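Local structure of SusD superfamily protein (Bacteroides vulgatus ATCC 8482, 3JQ0) at residues A[117-122]-A[151-156]; A[147-152]-A[198-203]. The protein is of unknown function but probably binds glycans or other nutrients at the bacterial outer membrane. All blocks are in the same frame, centred on the assembly; numbering follows the deposited sequence.

Interaction 1 (A[117-122]-A[151-156])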
# COMPACT_ATOMS: atom_id res chain seq x y z
N HIS A 117 -3.10 4.01 -10.49
CA HIS A 117 -3.93 2.91 -9.99
C HIS A 117 -4.82 2.36 -11.08
O HIS A 117 -4.99 1.15 -11.25
CB HIS A 117 -4.78 3.34 -8.81
CG HIS A 117 -4.07 3.37 -7.50
ND1 HIS A 117 -3.63 2.25 -6.84
CD2 HIS A 117 -3.82 4.43 -6.68
CE1 HIS A 117 -3.09 2.62 -5.69
NE2 HIS A 117 -3.18 3.94 -5.57
N LEU A 118 -5.46 3.26 -11.84
CA LEU A 118 -6.36 2.82 -12.92
C LEU A 118 -5.63 2.01 -13.99
O LEU A 118 -6.12 0.98 -14.44
CB LEU A 118 -7.10 4.02 -13.56
CG LEU A 118 -8.10 4.77 -12.65
CD1 LEU A 118 -8.62 6.03 -13.35
CD2 LEU A 118 -9.25 3.84 -12.29
N LEU A 119 -4.44 2.48 -14.39
CA LEU A 119 -3.65 1.77 -15.42
C LEU A 119 -3.32 0.34 -14.97
O LEU A 119 -3.50 -0.60 -15.71
CB LEU A 119 -2.34 2.52 -15.64
CG LEU A 119 -1.39 1.84 -16.60
CD1 LEU A 119 -1.91 1.79 -18.04
CD2 LEU A 119 -0.02 2.49 -16.53
N ARG A 120 -2.82 0.20 -13.74
CA ARG A 120 -2.38 -1.10 -13.25
C ARG A 120 -3.54 -2.05 -12.99
O ARG A 120 -3.37 -3.26 -13.00
CB ARG A 120 -1.52 -0.92 -12.00
CG ARG A 120 -0.19 -0.22 -12.26
CD ARG A 120 0.62 -0.08 -10.99
NE ARG A 120 0.03 0.93 -10.12
CZ ARG A 120 0.48 1.19 -8.90
NH1 ARG A 120 1.48 0.50 -8.40
NH2 ARG A 120 -0.13 2.12 -8.17
N SER A 121 -4.71 -1.47 -12.73
CA SER A 121 -5.88 -2.26 -12.30
C SER A 121 -6.84 -2.56 -13.44
O SER A 121 -7.26 -3.69 -13.61
CB SER A 121 -6.57 -1.56 -11.12
OG SER A 121 -5.66 -1.50 -10.02
N TRP A 122 -7.23 -1.54 -14.21
CA TRP A 122 -8.16 -1.66 -15.34
C TRP A 122 -7.54 -1.56 -16.74
O TRP A 122 -8.16 -2.03 -17.67
CB TRP A 122 -9.34 -0.70 -15.18
CG TRP A 122 -10.34 -1.18 -14.15
CD1 TRP A 122 -11.35 -2.11 -14.39
CD2 TRP A 122 -10.43 -0.85 -12.74
NE1 TRP A 122 -12.05 -2.33 -13.24
CE2 TRP A 122 -11.49 -1.61 -12.21
CE3 TRP A 122 -9.73 -0.00 -11.90
CZ2 TRP A 122 -11.86 -1.50 -10.87
CZ3 TRP A 122 -10.10 0.08 -10.57
CH2 TRP A 122 -11.14 -0.67 -10.08
N GLU A 151 -1.36 5.30 -23.99
CA GLU A 151 -1.75 6.68 -23.92
C GLU A 151 -2.09 7.08 -22.50
O GLU A 151 -1.82 8.22 -22.11
CB GLU A 151 -2.92 6.99 -24.85
CG GLU A 151 -2.54 6.86 -26.30
CD GLU A 151 -3.68 7.17 -27.25
OE1 GLU A 151 -4.68 7.79 -26.83
OE2 GLU A 151 -3.54 6.74 -28.42
N VAL A 152 -2.66 6.17 -21.70
CA VAL A 152 -2.85 6.44 -20.28
C VAL A 152 -1.52 6.73 -19.60
O VAL A 152 -1.36 7.70 -18.87
CB VAL A 152 -3.63 5.28 -19.59
CG1 VAL A 152 -3.77 5.58 -18.08
CG2 VAL A 152 -5.01 5.04 -20.27
N MSE A 153 -0.52 5.89 -19.86
CA MSE A 153 0.81 6.11 -19.30
C MSE A 153 1.44 7.39 -19.78
O MSE A 153 2.08 8.10 -19.00
CB MSE A 153 1.74 4.89 -19.54
CG MSE A 153 3.14 5.12 -19.01
SE MSE A 153 3.19 5.48 -17.09
CE MSE A 153 3.33 3.65 -16.45
N GLU A 154 1.27 7.74 -21.05
CA GLU A 154 1.78 9.02 -21.53
C GLU A 154 1.16 10.20 -20.76
O GLU A 154 1.86 11.15 -20.42
CB GLU A 154 1.51 9.23 -23.05
CG GLU A 154 2.27 8.32 -24.06
CD GLU A 154 1.53 8.24 -25.46
OE1 GLU A 154 0.72 9.13 -25.79
OE2 GLU A 154 1.76 7.29 -26.22
N GLN A 155 -0.14 10.13 -20.45
CA GLN A 155 -0.78 11.17 -19.67
C GLN A 155 -0.25 11.21 -18.23
O GLN A 155 -0.01 12.30 -17.69
CB GLN A 155 -2.30 10.99 -19.70
CG GLN A 155 -3.01 12.09 -18.91
CD GLN A 155 -2.84 13.47 -19.50
OE1 GLN A 155 -2.81 13.61 -20.72
NE2 GLN A 155 -2.70 14.49 -18.65
N ILE A 156 -0.06 10.04 -17.63
CA ILE A 156 0.51 9.97 -16.31
C ILE A 156 1.88 10.69 -16.31
O ILE A 156 2.17 11.49 -15.40
CB ILE A 156 0.63 8.50 -15.83
CG1 ILE A 156 -0.75 7.93 -15.53
CG2 ILE A 156 1.58 8.33 -14.65
CD1 ILE A 156 -0.79 6.41 -15.48
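Leu-119 and Val-152 stand where two nearly antiparallel helices come closest in backbone, their CA atoms 6.8 Å apart; the segment axes approach to 10.2 Å at an angle of 160°. Leu-119 carries the whole contact from its side, reaching across to three residues of 151-156. With CG anti to the backbone N (chi1 176°), the branch reaches toward helix 149-167, and chi2 (67°) directs the two methyls. CB and CD1 run alongside Val-152, the two side chains sliding past each other in opposite senses, with Leu-119 CB 4.2 Å from Val-152 CG1. The other methyl, CD2, turns to the next residue: Met-153, present as selenomethionine, bends at chi2 and chi3 and lays its CE 3.5 Å from Leu-119 CD2, the two chains crossing at about a right angle. Ile-156, one turn after Val-152, closes the group with its CD1 4.1 Å from Leu-119 CD2. All four residues are buried and the contact is wholly apolar. Trp-195 of helix 182-199 packs on both Leu-119 and Met-153, while Leu-118 leans on helix 75-91, so the pair 97-122 and 149-167 sits inside a helical bundle consistent with the TPR-like architecture of SusD proteins.

Interaction 2 (A[147-152]-A[198-203]). With SO4 (sulfate ion), chain G.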
# COMPACT_ATOMS: atom_id res chain seq x y z
N SER A 147 -8.94 5.17 -23.63
CA SER A 147 -7.66 5.31 -24.32
C SER A 147 -6.82 4.07 -24.06
O SER A 147 -6.92 3.45 -22.98
CB SER A 147 -6.93 6.55 -23.84
OG SER A 147 -7.69 7.69 -24.15
N PRO A 148 -5.97 3.71 -25.02
CA PRO A 148 -5.08 2.58 -24.79
C PRO A 148 -4.16 2.83 -23.60
O PRO A 148 -3.75 3.99 -23.34
CB PRO A 148 -4.27 2.45 -26.10
CG PRO A 148 -4.94 3.25 -27.03
CD PRO A 148 -5.81 4.26 -26.38
N ALA A 149 -3.79 1.74 -22.91
CA ALA A 149 -2.88 1.81 -21.76
C ALA A 149 -1.63 2.67 -22.06
O ALA A 149 -1.17 3.43 -21.20
CB ALA A 149 -2.47 0.39 -21.31
N THR A 150 -1.06 2.54 -23.26
CA THR A 150 0.09 3.38 -23.63
C THR A 150 -0.20 4.88 -23.52
O THR A 150 0.65 5.65 -23.04
CB THR A 150 0.61 3.04 -25.03
OG1 THR A 150 -0.44 3.19 -25.97
CG2 THR A 150 1.21 1.67 -25.05
N GLU A 151 -1.36 5.30 -23.99
CA GLU A 151 -1.75 6.68 -23.92
C GLU A 151 -2.09 7.08 -22.50
O GLU A 151 -1.82 8.22 -22.11
CB GLU A 151 -2.92 6.99 -24.85
CG GLU A 151 -2.54 6.86 -26.30
CD GLU A 151 -3.68 7.17 -27.25
OE1 GLU A 151 -4.68 7.79 -26.83
OE2 GLU A 151 -3.54 6.74 -28.42
N VAL A 152 -2.66 6.17 -21.70
CA VAL A 152 -2.85 6.44 -20.28
C VAL A 152 -1.52 6.73 -19.60
O VAL A 152 -1.36 7.70 -18.87
CB VAL A 152 -3.63 5.28 -19.59
CG1 VAL A 152 -3.77 5.58 -18.08
CG2 VAL A 152 -5.01 5.04 -20.27
N ARG A 198 9.48 -2.02 -17.29
CA ARG A 198 9.38 -3.46 -17.16
C ARG A 198 8.14 -4.04 -17.82
O ARG A 198 8.22 -5.16 -18.36
CB ARG A 198 9.44 -3.81 -15.67
CG ARG A 198 9.34 -5.29 -15.32
CD ARG A 198 10.59 -6.06 -15.75
NE ARG A 198 10.45 -7.43 -15.26
CZ ARG A 198 11.43 -8.26 -14.98
NH1 ARG A 198 12.69 -7.90 -15.17
NH2 ARG A 198 11.14 -9.43 -14.48
N GLN A 199 7.04 -3.32 -17.76
CA GLN A 199 5.78 -3.78 -18.32
C GLN A 199 5.45 -3.26 -19.70
O GLN A 199 4.55 -3.77 -20.33
CB GLN A 199 4.59 -3.48 -17.38
CG GLN A 199 4.56 -4.38 -16.14
CD GLN A 199 4.40 -5.82 -16.57
OE1 GLN A 199 3.48 -6.11 -17.34
NE2 GLN A 199 5.32 -6.70 -16.18
N MSE A 200 6.11 -2.20 -20.16
CA MSE A 200 5.79 -1.57 -21.44
C MSE A 200 7.03 -1.36 -22.30
O MSE A 200 7.08 -0.42 -23.11
CB MSE A 200 5.02 -0.26 -21.22
CG MSE A 200 3.74 -0.44 -20.43
SE MSE A 200 2.93 1.23 -19.79
CE MSE A 200 1.13 0.86 -20.18
N ASN A 201 8.01 -2.24 -22.16
CA ASN A 201 9.18 -2.29 -23.05
C ASN A 201 10.07 -1.07 -22.95
O ASN A 201 10.92 -0.84 -23.83
CB ASN A 201 8.79 -2.54 -24.53
CG ASN A 201 8.07 -3.84 -24.73
OD1 ASN A 201 8.72 -4.95 -24.83
ND2 ASN A 201 6.80 -3.79 -24.79
N GLY A 202 9.98 -0.28 -21.90
CA GLY A 202 10.83 0.92 -21.82
C GLY A 202 12.29 0.58 -21.61
O GLY A 202 13.17 1.27 -22.13
N GLY A 203 12.58 -0.46 -20.88
CA GLY A 203 13.96 -0.88 -20.63
C GLY A 203 14.78 0.14 -19.85
O GLY A 203 14.27 0.89 -19.01
S SO4 G . 5.34 -10.15 -18.50
O1 SO4 G . 4.09 -10.67 -17.88
O2 SO4 G . 5.47 -10.53 -19.89
O3 SO4 G . 5.30 -8.75 -18.33
O4 SO4 G . 6.51 -10.56 -17.73
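Gln-199 NE2 is gripped twice: it donates to O3 of a sulfate ion at 3.0 Å, with a bent N-H...O angle of 140°, and to the backbone oxygen of Leu-454. The side chain turns back at chi2 (-62°), which carries the amide away from 147-152. The sulfate, probably from the crystallisation liquor, also accepts from Trp-457 N at the start of helix 457-463. A leucine in place of Gln-199 would probably leave both the sulfate O3 and the Leu-454 carbonyl without this donor.

The contact between the two segments belongs to the next residue. Met-200, a selenomethionine, is the first to leave helical backbone angles after helix 182-199, and it points toward the opening turn of helix 149-167. Its chain runs extended as far as SE, and CE then turns off moderately (chi3 137°) onto Ala-149: in one of the two modelled conformers, Met-200 CE lies 3.8 Å from Ala-149 CB and 3.6 Å from Ala-149 O. Thr-150 borders this spot through its backbone, with N 4.1 Å from the same methyl. A single methyl thus rests on both the side chain and the peptide of a small residue.

That first turn is secured separately. Pro-148 occupies the N-cap position and its O accepts Val-152 N at 2.9 Å, while Asp-124 OD1 takes the amide of Ala-149. The chemistry therefore divides: the two segments meet through weak, adaptable van der Waals contact near the surface, and the two modelled conformers of Met-200 are consistent with a loose hold, whereas the directional bonds tie Gln-199 to the 454-457 region instead.

In the fold
Interactions 1 and 2 adjoin along the start of helix 149-167, their centres about 8 Å apart. Leu-119 joins them, with its CD1 3.6 Å from Ala-149 CB. In one of the two modelled conformers of Met-200, Leu-119 CD1 also lies 3.8 Å from Met-200 CE, and Met-153 CB adds a second bridge, 3.9 Å from Met-200 SE. The packing thus runs from the buried Leu-119 cluster outward to the partly exposed end of helix 182-199, bringing three helices together. The sulfate stands apart from it, held by Gln-199 NE2 and the backbone N of Trp-457, and touches neither Leu-119 nor helix 149-167.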